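Local coordinates for protein catalase (Bacillus pumilus, PDB 4QOQ) that catalyses the breakdown of hydrogen peroxide to water and oxygen at a buried haem, at residues R109-F114 and T179-D184. Numbering follows the deposited sequence.
With JZ3 (Guaiacol), chain G; HEM (protoporphyrin IX containing Fe), chain E.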
ATOM      1  N   ARG A 109      -8.938  -6.221 -31.348  1.00 19.38           N
ATOM      2  CA  ARG A 109      -7.676  -6.653 -31.924  1.00 21.03           C
ATOM      3  C   ARG A 109      -6.523  -6.504 -30.888  1.00 20.37           C
ATOM      4  O   ARG A 109      -6.408  -5.470 -30.263  1.00 22.37           O
ATOM      5  CB  ARG A 109      -7.370  -5.807 -33.161  1.00 20.65           C
ATOM      6  CG  ARG A 109      -6.092  -6.190 -33.907  1.00 21.30           C
ATOM      7  CD  ARG A 109      -5.858  -5.475 -35.243  1.00 23.72           C
ATOM      8  NE  ARG A 109      -7.073  -5.567 -36.080  1.00 23.19           N
ATOM      9  CZ  ARG A 109      -7.477  -6.651 -36.739  1.00 23.48           C
ATOM     10  NH1 ARG A 109      -6.728  -7.735 -36.869  1.00 24.37           N
ATOM     11  NH2 ARG A 109      -8.616  -6.611 -37.373  1.00 25.21           N
ATOM     12  N   ASP A 110      -5.669  -7.528 -30.754  1.00 18.94           N
ATOM     13  CA  ASP A 110      -4.590  -7.532 -29.775  1.00 18.51           C
ATOM     14  C   ASP A 110      -3.925  -8.875 -29.930  1.00 16.81           C
ATOM     15  O   ASP A 110      -4.599  -9.858 -30.206  1.00 17.42           O
ATOM     16  CB  ASP A 110      -5.176  -7.438 -28.309  1.00 18.09           C
ATOM     17  CG  ASP A 110      -4.813  -6.144 -27.550  1.00 23.16           C
ATOM     18  OD1 ASP A 110      -3.980  -5.321 -28.034  1.00 25.16           O
ATOM     19  OD2 ASP A 110      -5.443  -5.892 -26.431  1.00 23.11           O
ATOM     20  N   PRO A 111      -2.639  -8.952 -29.545  1.00 18.64           N
ATOM     21  CA  PRO A 111      -2.118 -10.284 -29.172  1.00 19.17           C
ATOM     22  C   PRO A 111      -2.958 -10.834 -28.035  1.00 18.96           C
ATOM     23  O   PRO A 111      -3.633 -10.064 -27.337  1.00 19.03           O
ATOM     24  CB  PRO A 111      -0.665 -10.011 -28.758  1.00 18.70           C
ATOM     25  CG  PRO A 111      -0.369  -8.669 -29.352  1.00 18.54           C
ATOM     26  CD  PRO A 111      -1.634  -7.905 -29.292  1.00 20.18           C
ATOM     27  N   ARG A 112      -2.912 -12.149 -27.847  1.00 17.22           N
ATOM     28  CA  ARG A 112      -3.529 -12.766 -26.707  1.00 18.68           C
ATOM     29  C   ARG A 112      -2.383 -13.361 -25.893  1.00 17.65           C
ATOM     30  O   ARG A 112      -1.502 -14.055 -26.431  1.00 18.75           O
ATOM     31  CB  ARG A 112      -4.495 -13.871 -27.134  1.00 18.14           C
ATOM     32  CG  ARG A 112      -5.975 -13.453 -27.130  1.00 18.28           C
ATOM     33  CD  ARG A 112      -6.255 -12.274 -28.011  1.00 17.88           C
ATOM     34  NE  ARG A 112      -7.673 -11.945 -28.104  1.00 16.75           N
ATOM     35  CZ  ARG A 112      -8.122 -10.865 -28.748  1.00 17.76           C
ATOM     36  NH1 ARG A 112      -7.277 -10.021 -29.363  1.00 18.07           N
ATOM     37  NH2 ARG A 112      -9.406 -10.578 -28.742  1.00 19.61           N
ATOM     38  N   GLY A 113      -2.478 -13.174 -24.604  1.00 16.48           N
ATOM     39  CA  GLY A 113      -1.585 -13.814 -23.657  1.00 16.58           C
ATOM     40  C   GLY A 113      -1.909 -15.251 -23.504  1.00 15.28           C
ATOM     41  O   GLY A 113      -3.077 -15.653 -23.579  1.00 16.97           O
ATOM     42  N   PHE A 114      -0.848 -16.033 -23.256  1.00 15.65           N
ATOM     43  CA  PHE A 114      -0.907 -17.461 -23.135  1.00 17.15           C
ATOM     44  C   PHE A 114       0.155 -17.828 -22.087  1.00 15.58           C
ATOM     45  O   PHE A 114       1.285 -18.144 -22.441  1.00 14.36           O
ATOM     46  CB  PHE A 114      -0.530 -18.093 -24.498  1.00 18.62           C
ATOM     47  CG  PHE A 114      -0.987 -19.539 -24.674  1.00 18.28           C
ATOM     48  CD1 PHE A 114      -0.688 -20.496 -23.769  1.00 20.93           C
ATOM     49  CD2 PHE A 114      -1.654 -19.928 -25.853  1.00 20.02           C
ATOM     50  CE1 PHE A 114      -1.054 -21.840 -23.974  1.00 21.15           C
ATOM     51  CE2 PHE A 114      -2.004 -21.253 -26.063  1.00 20.40           C
ATOM     52  CZ  PHE A 114      -1.732 -22.197 -25.133  1.00 19.89           C
ATOM     53  N   THR A 179       2.357  -7.205 -39.468  1.00 21.54           N
ATOM     54  CA  THR A 179       1.927  -8.076 -40.615  1.00 22.59           C
ATOM     55  C   THR A 179       1.184  -9.331 -40.126  1.00 22.16           C
ATOM     56  O   THR A 179       0.298  -9.826 -40.804  1.00 24.15           O
ATOM     57  CB  THR A 179       3.140  -8.420 -41.469  1.00 21.37           C
ATOM     58  OG1 THR A 179       3.700  -7.170 -41.883  1.00 23.37           O
ATOM     59  CG2 THR A 179       2.786  -9.262 -42.659  1.00 24.73           C
ATOM     60  N   TRP A 180       1.457  -9.755 -38.887  1.00 20.12           N
ATOM     61  CA  TRP A 180       0.629 -10.767 -38.223  1.00 18.64           C
ATOM     62  C   TRP A 180      -0.590 -10.232 -37.505  1.00 18.59           C
ATOM     63  O   TRP A 180      -1.685 -10.763 -37.661  1.00 20.26           O
ATOM     64  CB  TRP A 180       1.456 -11.525 -37.161  1.00 19.52           C
ATOM     65  CG  TRP A 180       2.485 -12.467 -37.611  1.00 20.74           C
ATOM     66  CD1 TRP A 180       3.702 -12.150 -38.055  1.00 20.26           C
ATOM     67  CD2 TRP A 180       2.441 -13.901 -37.502  1.00 21.95           C
ATOM     68  NE1 TRP A 180       4.424 -13.258 -38.240  1.00 22.48           N
ATOM     69  CE2 TRP A 180       3.666 -14.368 -37.949  1.00 21.30           C
ATOM     70  CE3 TRP A 180       1.485 -14.821 -37.061  1.00 21.45           C
ATOM     71  CZ2 TRP A 180       3.984 -15.721 -38.013  1.00 22.08           C
ATOM     72  CZ3 TRP A 180       1.783 -16.142 -37.119  1.00 21.83           C
ATOM     73  CH2 TRP A 180       3.026 -16.599 -37.598  1.00 22.76           C
ATOM     74  N   LEU A 181      -0.431  -9.151 -36.752  1.00 17.84           N
ATOM     75  CA  LEU A 181      -1.508  -8.600 -35.940  1.00 19.43           C
ATOM     76  C   LEU A 181      -2.663  -8.009 -36.759  1.00 20.18           C
ATOM     77  O   LEU A 181      -3.824  -8.061 -36.316  1.00 18.75           O
ATOM     78  CB  LEU A 181      -0.971  -7.477 -35.049  1.00 19.82           C
ATOM     79  CG  LEU A 181      -1.936  -6.822 -34.051  1.00 20.18           C
ATOM     80  CD1 LEU A 181      -2.404  -7.845 -33.048  1.00 19.72           C
ATOM     81  CD2 LEU A 181      -1.176  -5.683 -33.341  1.00 20.28           C
ATOM     82  N   PHE A 182      -2.377  -7.498 -37.948  1.00 19.60           N
ATOM     83  CA  PHE A 182      -3.437  -7.062 -38.806  1.00 22.17           C
ATOM     84  C   PHE A 182      -3.948  -8.081 -39.819  1.00 22.49           C
ATOM     85  O   PHE A 182      -4.894  -7.745 -40.598  1.00 23.07           O
ATOM     86  CB  PHE A 182      -3.067  -5.698 -39.453  1.00 24.49           C
ATOM     87  CG  PHE A 182      -3.206  -4.569 -38.492  1.00 25.44           C
ATOM     88  CD1 PHE A 182      -4.400  -3.932 -38.325  1.00 22.61           C
ATOM     89  CD2 PHE A 182      -2.142  -4.223 -37.677  1.00 24.73           C
ATOM     90  CE1 PHE A 182      -4.541  -2.909 -37.430  1.00 24.02           C
ATOM     91  CE2 PHE A 182      -2.277  -3.219 -36.759  1.00 25.29           C
ATOM     92  CZ  PHE A 182      -3.477  -2.569 -36.597  1.00 23.44           C
ATOM     93  N   SER A 183      -3.461  -9.308 -39.744  1.00 21.90           N
ATOM     94  CA  SER A 183      -4.232 -10.461 -40.301  1.00 22.52           C
ATOM     95  C   SER A 183      -5.422 -10.670 -39.447  1.00 22.51           C
ATOM     96  O   SER A 183      -5.591  -9.997 -38.386  1.00 21.67           O
ATOM     97  CB  SER A 183      -3.404 -11.734 -40.386  1.00 22.36           C
ATOM     98  OG  SER A 183      -3.290 -12.394 -39.142  1.00 21.43           O
ATOM     99  N   ASP A 184      -6.315 -11.580 -39.824  1.00 19.98           N
ATOM    100  CA  ASP A 184      -7.452 -11.759 -38.934  1.00 22.58           C
ATOM    101  C   ASP A 184      -7.061 -12.487 -37.627  1.00 21.92           C
ATOM    102  O   ASP A 184      -7.863 -12.582 -36.725  1.00 22.23           O
ATOM    103  CB  ASP A 184      -8.615 -12.528 -39.582  1.00 22.36           C
ATOM    104  CG  ASP A 184      -9.390 -11.690 -40.588  1.00 25.89           C
ATOM    105  OD1 ASP A 184      -9.393 -10.437 -40.539  1.00 22.14           O
ATOM    106  OD2 ASP A 184     -10.007 -12.317 -41.499  1.00 30.37           O
TER
HETATM  107  CAA JZ3 G 503      -1.437  -4.135 -29.198  1.00 55.42           C
HETATM  108  OAG JZ3 G 503      -2.623  -4.342 -29.967  1.00 54.35           O
HETATM  109  CAI JZ3 G 503      -3.327  -3.461 -30.772  1.00 57.41           C
HETATM  110  CAF JZ3 G 503      -2.947  -3.270 -32.102  1.00 54.48           C
HETATM  111  CAD JZ3 G 503      -3.627  -2.426 -32.964  1.00 58.01           C
HETATM  112  CAC JZ3 G 503      -4.746  -1.741 -32.515  1.00 66.10           C
HETATM  113  CAE JZ3 G 503      -5.188  -1.889 -31.202  1.00 64.89           C
HETATM  114  CAH JZ3 G 503      -4.526  -2.724 -30.281  1.00 62.37           C
HETATM  115  OAB JZ3 G 503      -4.991  -2.844 -28.982  1.00 59.66           O
HETATM  116  CHA HEM E 501       1.700  -9.233 -18.464  0.50 15.12           C
HETATM  117  CHB HEM E 501       5.702  -6.494 -18.854  0.50 15.91           C
HETATM  118  CHC HEM E 501       6.472  -8.396 -23.343  0.50 15.79           C
HETATM  119  CHD HEM E 501       3.069 -11.721 -22.423  0.50 15.26           C
HETATM  120  C1A HEM E 501       2.692  -8.297 -18.216  0.50 15.72           C
HETATM  121  C2A HEM E 501       2.817  -7.539 -17.009  0.50 15.51           C
HETATM  122  C3A HEM E 501       3.956  -6.787 -17.129  0.50 15.71           C
HETATM  123  C4A HEM E 501       4.531  -7.086 -18.381  0.50 16.42           C
HETATM  124  CMA HEM E 501       4.616  -5.808 -16.159  0.50 15.62           C
HETATM  125  CAA HEM E 501       1.856  -7.633 -15.847  0.50 14.20           C
HETATM  126  CBA HEM E 501       2.156  -8.921 -15.042  0.50 13.97           C
HETATM  127  CGA HEM E 501       1.429  -9.087 -13.715  0.50 14.41           C
HETATM  128  O1A HEM E 501       1.393 -10.210 -13.135  0.50 14.71           O
HETATM  129  O2A HEM E 501       0.948  -8.097 -13.142  0.50 12.88           O
HETATM  130  C1B HEM E 501       6.232  -6.795 -20.130  0.50 16.30           C
HETATM  131  C2B HEM E 501       7.441  -6.182 -20.649  0.50 15.79           C
HETATM  132  C3B HEM E 501       7.655  -6.674 -21.890  0.50 15.27           C
HETATM  133  C4B HEM E 501       6.567  -7.656 -22.148  0.50 16.16           C
HETATM  134  CMB HEM E 501       8.311  -5.149 -19.978  0.50 15.49           C
HETATM  135  CAB HEM E 501       8.791  -6.377 -22.799  0.50 15.84           C
HETATM  136  CBB HEM E 501       9.992  -6.003 -22.292  0.50 16.09           C
HETATM  137  C1C HEM E 501       5.634  -9.491 -23.462  0.50 15.96           C
HETATM  138  C2C HEM E 501       5.871 -10.573 -24.311  0.50 15.81           C
HETATM  139  C3C HEM E 501       4.918 -11.523 -24.038  0.50 15.74           C
HETATM  140  C4C HEM E 501       4.097 -11.030 -23.012  0.50 15.68           C
HETATM  141  CMC HEM E 501       6.983 -10.694 -25.348  0.50 15.07           C
HETATM  142  CAC HEM E 501       4.825 -12.853 -24.626  0.50 15.21           C
HETATM  143  CBC HEM E 501       5.923 -13.343 -25.149  0.50 16.99           C
HETATM  144  C1D HEM E 501       2.436 -11.274 -21.285  0.50 14.93           C
HETATM  145  C2D HEM E 501       1.324 -12.028 -20.717  0.50 14.11           C
HETATM  146  C3D HEM E 501       0.935 -11.331 -19.626  0.50 14.22           C
HETATM  147  C4D HEM E 501       1.816 -10.141 -19.531  0.50 15.08           C
HETATM  148  CMD HEM E 501       0.739 -13.327 -21.287  0.50 14.10           C
HETATM  149  CAD HEM E 501      -0.224 -11.740 -18.730  0.50 13.96           C
HETATM  150  CBD HEM E 501       0.174 -12.856 -17.716  0.50 13.97           C
HETATM  151  CGD HEM E 501      -0.993 -13.169 -16.783  0.50 13.90           C
HETATM  152  O1D HEM E 501      -1.874 -13.963 -17.216  0.50 12.84           O
HETATM  153  O2D HEM E 501      -1.076 -12.632 -15.632  0.50 13.61           O
HETATM  154  NA  HEM E 501       3.770  -8.006 -19.057  0.50 16.29           N
HETATM  155  NB  HEM E 501       5.795  -7.692 -21.057  0.50 16.40           N
HETATM  156  NC  HEM E 501       4.632  -9.832 -22.657  0.50 16.26           N
HETATM  157  ND  HEM E 501       2.715 -10.162 -20.548  0.50 16.02           N
HETATM  158 FE   HEM E 501       4.154  -8.970 -20.818  0.50 20.57          FE
HETATM  159  O   HOH W   1      -9.727  -9.295 -37.890  1.00 20.19           O
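The guaiacol pocket lies where the loop leading into strand 113-120 meets the C-terminal end of helix 175-181. Arg109 NH1 donates to Leu181 O at 3.0 Å, with an N-H...O angle of 159°. The acceptor lies near the guanidinium plane, the donor in the carbonyl plane. Ser183 O lies 3.0 Å from the same NH1, also near the guanidinium plane. The Arg109 chain is extended up to CD; bends at chi3 (-50°) and chi4 (-76°) then bring NH1 back to the helix end. Its CD sits over one face of the Phe182 ring, offset toward the rim, in a CH-pi contact 3.9 Å from the centroid. Water 1 links Arg109 NH2 to Asp184 OD1. Leu181 divides its two methyls: CD1 packs 3.8 Å from Pro111 CD, while CD2 lies on the guaiacol side. Phe182 CZ approaches CAD of the same ligand at 3.6 Å. Guaiacol OAB donates to Asp110 OD1 at 2.8 Å, and Gln159 NE2 is also hydrogen-bonded to the ligand. Asp110 OD1 also lies 2.6 Å from the methoxy OAG, too short for two acceptors, so the pose there is doubtful. Asp110 OD2 accepts from the backbone N of Val98 and Ile99, which holds the carboxylate in place. Leu181, Phe182 and Pro111 line the ligand. Arg109 joins the two segments, and its charge probably suits the negative end of the helix dipole at Leu181 O.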